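Local atomic coordinates of yncA (Salmonella typhimurium, PDB entry 3DR6), a protein that is a putative acetyltransferase of the GNAT family, probably moving an acetyl group from acetyl-coenzyme A to an acceptor molecule. Residues 38-41 against 42-45. Sequence-based numbering, arbitrary orientation.
Sequences DTDN and RLAW
The guanidinium of Arg42 takes the side-chain amide of Asn41 at its edge and the start of the Trp45 side chain on one face, where Trp45 CB sits 3.7 Å off the guanidinium plane, directly above CZ. NH1 of the same arginine lies 3.5 Å off the plane of the Trp45 indole, nearer the ring's border than its middle, and Arg42 O sits at the edge of that ring. Asn41 OD1 is gripped side-on by two nitrogens: Arg42 NE at 2.9 Å and Arg42 NH2 at 2.8 Å. Both bonds lie in the carbonyl plane and in that of the guanidinium, and with them go the nearly coplanar groups, 13° apart. The arginine reaches back to its neighbour by bending at chi2 and chi3, while Asn41 presents its amide with CG anti to the backbone N (chi1 176°).

These contacts span the first two turns of helix 39-52, at the protein surface. Asp38 is its N-cap: OD1 of Asp38 accepts from Asn41 N at 3.0 Å. The regular helical ladder then sets in, Leu43 N to Thr39 O, Ala44 N to Asp40 O and Trp45 N to Asn41 O, each 2.9 Å. Thr39 and Leu43 turn to helix 14-27, where Tyr21 gives Arg42 a cation-pi partner.

Two N-H groups converging on one oxygen, together with the Trp45 contact, should fix the rotation of the guanidinium, and the arginine's positive charge probably polarises the Asn41 carbonyl. At the helix start, the Asp38 carboxylate is well placed to offset the positive end of the helix dipole.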
ATOM      1  N   ASP C  38       4.764  -5.348 -22.609  1.00 28.25           N
ATOM      2  CA  ASP C  38       5.248  -4.809 -23.874  1.00 28.65           C
ATOM      3  C   ASP C  38       5.321  -3.282 -23.868  1.00 28.39           C
ATOM      4  O   ASP C  38       4.911  -2.643 -22.901  1.00 28.19           O
ATOM      5  CB  ASP C  38       4.439  -5.352 -25.064  1.00 28.97           C
ATOM      6  CG  ASP C  38       2.949  -5.057 -24.965  1.00 30.08           C
ATOM      7  OD1 ASP C  38       2.529  -4.135 -24.235  1.00 32.52           O
ATOM      8  OD2 ASP C  38       2.183  -5.763 -25.658  1.00 33.11           O
ATOM      9  N   THR C  39       5.862  -2.706 -24.938  1.00 28.39           N
ATOM     10  CA  THR C  39       5.997  -1.245 -25.042  1.00 28.89           C
ATOM     11  C   THR C  39       4.651  -0.512 -24.944  1.00 29.22           C
ATOM     12  O   THR C  39       4.573   0.547 -24.315  1.00 28.77           O
ATOM     13  CB  THR C  39       6.738  -0.827 -26.331  1.00 29.02           C
ATOM     14  OG1 THR C  39       8.029  -1.449 -26.363  1.00 28.82           O
ATOM     15  CG2 THR C  39       6.917   0.691 -26.397  1.00 29.58           C
ATOM     16  N   ASP C  40       3.604  -1.071 -25.560  1.00 29.64           N
ATOM     17  CA  ASP C  40       2.262  -0.467 -25.497  1.00 30.39           C
ATOM     18  C   ASP C  40       1.766  -0.329 -24.055  1.00 30.18           C
ATOM     19  O   ASP C  40       1.089   0.650 -23.702  1.00 29.61           O
ATOM     20  CB  ASP C  40       1.253  -1.275 -26.319  1.00 31.04           C
ATOM     21  CG  ASP C  40       1.289  -0.920 -27.801  1.00 33.07           C
ATOM     22  OD1 ASP C  40       1.084   0.271 -28.141  1.00 35.40           O
ATOM     23  OD2 ASP C  40       1.518  -1.834 -28.625  1.00 36.39           O
ATOM     24  N   ASN C  41       2.115  -1.315 -23.230  1.00 29.87           N
ATOM     25  CA  ASN C  41       1.762  -1.304 -21.822  1.00 29.51           C
ATOM     26  C   ASN C  41       2.442  -0.155 -21.085  1.00 29.18           C
ATOM     27  O   ASN C  41       1.799   0.538 -20.281  1.00 29.20           O
ATOM     28  CB  ASN C  41       2.072  -2.661 -21.169  1.00 29.77           C
ATOM     29  CG  ASN C  41       1.814  -2.666 -19.666  1.00 30.11           C
ATOM     30  OD1 ASN C  41       2.530  -2.019 -18.898  1.00 29.22           O
ATOM     31  ND2 ASN C  41       0.796  -3.420 -19.237  1.00 31.50           N
ATOM     32  N   ARG C  42       3.724   0.073 -21.372  1.00 28.77           N
ATOM     33  CA  ARG C  42       4.450   1.185 -20.726  1.00 28.36           C
ATOM     34  C   ARG C  42       4.054   2.555 -21.268  1.00 28.29           C
ATOM     35  O   ARG C  42       4.132   3.550 -20.555  1.00 28.13           O
ATOM     36  CB  ARG C  42       5.968   0.984 -20.753  1.00 28.43           C
ATOM     37  CG  ARG C  42       6.468  -0.199 -19.919  1.00 28.09           C
ATOM     38  CD  ARG C  42       6.208  -0.020 -18.413  1.00 28.21           C
ATOM     39  NE  ARG C  42       4.910  -0.551 -17.979  1.00 27.79           N
ATOM     40  CZ  ARG C  42       4.451  -0.469 -16.732  1.00 26.16           C
ATOM     41  NH1 ARG C  42       5.178   0.127 -15.787  1.00 23.43           N
ATOM     42  NH2 ARG C  42       3.269  -0.986 -16.424  1.00 25.51           N
ATOM     43  N   LEU C  43       3.619   2.598 -22.523  1.00 28.55           N
ATOM     44  CA  LEU C  43       2.997   3.802 -23.077  1.00 28.64           C
ATOM     45  C   LEU C  43       1.720   4.128 -22.309  1.00 28.20           C
ATOM     46  O   LEU C  43       1.523   5.271 -21.901  1.00 27.72           O
ATOM     47  CB  LEU C  43       2.695   3.647 -24.574  1.00 28.73           C
ATOM     48  CG  LEU C  43       3.769   4.149 -25.544  1.00 30.91           C
ATOM     49  CD1 LEU C  43       3.354   3.842 -26.983  1.00 32.42           C
ATOM     50  CD2 LEU C  43       4.011   5.641 -25.370  1.00 32.48           C
ATOM     51  N   ALA C  44       0.885   3.103 -22.099  1.00 27.88           N
ATOM     52  CA  ALA C  44      -0.349   3.228 -21.323  1.00 27.58           C
ATOM     53  C   ALA C  44      -0.041   3.759 -19.922  1.00 27.13           C
ATOM     54  O   ALA C  44      -0.636   4.742 -19.483  1.00 26.73           O
ATOM     55  CB  ALA C  44      -1.081   1.881 -21.248  1.00 27.29           C
ATOM     56  N   TRP C  45       0.910   3.111 -19.250  1.00 26.69           N
ATOM     57  CA  TRP C  45       1.383   3.529 -17.927  1.00 26.27           C
ATOM     58  C   TRP C  45       1.901   4.965 -17.919  1.00 26.16           C
ATOM     59  O   TRP C  45       1.589   5.733 -17.002  1.00 25.96           O
ATOM     60  CB  TRP C  45       2.466   2.559 -17.427  1.00 25.71           C
ATOM     61  CG  TRP C  45       3.253   3.020 -16.207  1.00 26.24           C
ATOM     62  CD1 TRP C  45       2.898   2.867 -14.895  1.00 26.64           C
ATOM     63  CD2 TRP C  45       4.532   3.673 -16.203  1.00 25.74           C
ATOM     64  NE1 TRP C  45       3.870   3.395 -14.076  1.00 26.54           N
ATOM     65  CE2 TRP C  45       4.887   3.890 -14.848  1.00 26.05           C
ATOM     66  CE3 TRP C  45       5.414   4.098 -17.212  1.00 25.67           C
ATOM     67  CZ2 TRP C  45       6.087   4.525 -14.470  1.00 24.46           C
ATOM     68  CZ3 TRP C  45       6.619   4.728 -16.833  1.00 25.52           C
ATOM     69  CH2 TRP C  45       6.936   4.930 -15.471  1.00 25.58           C
TER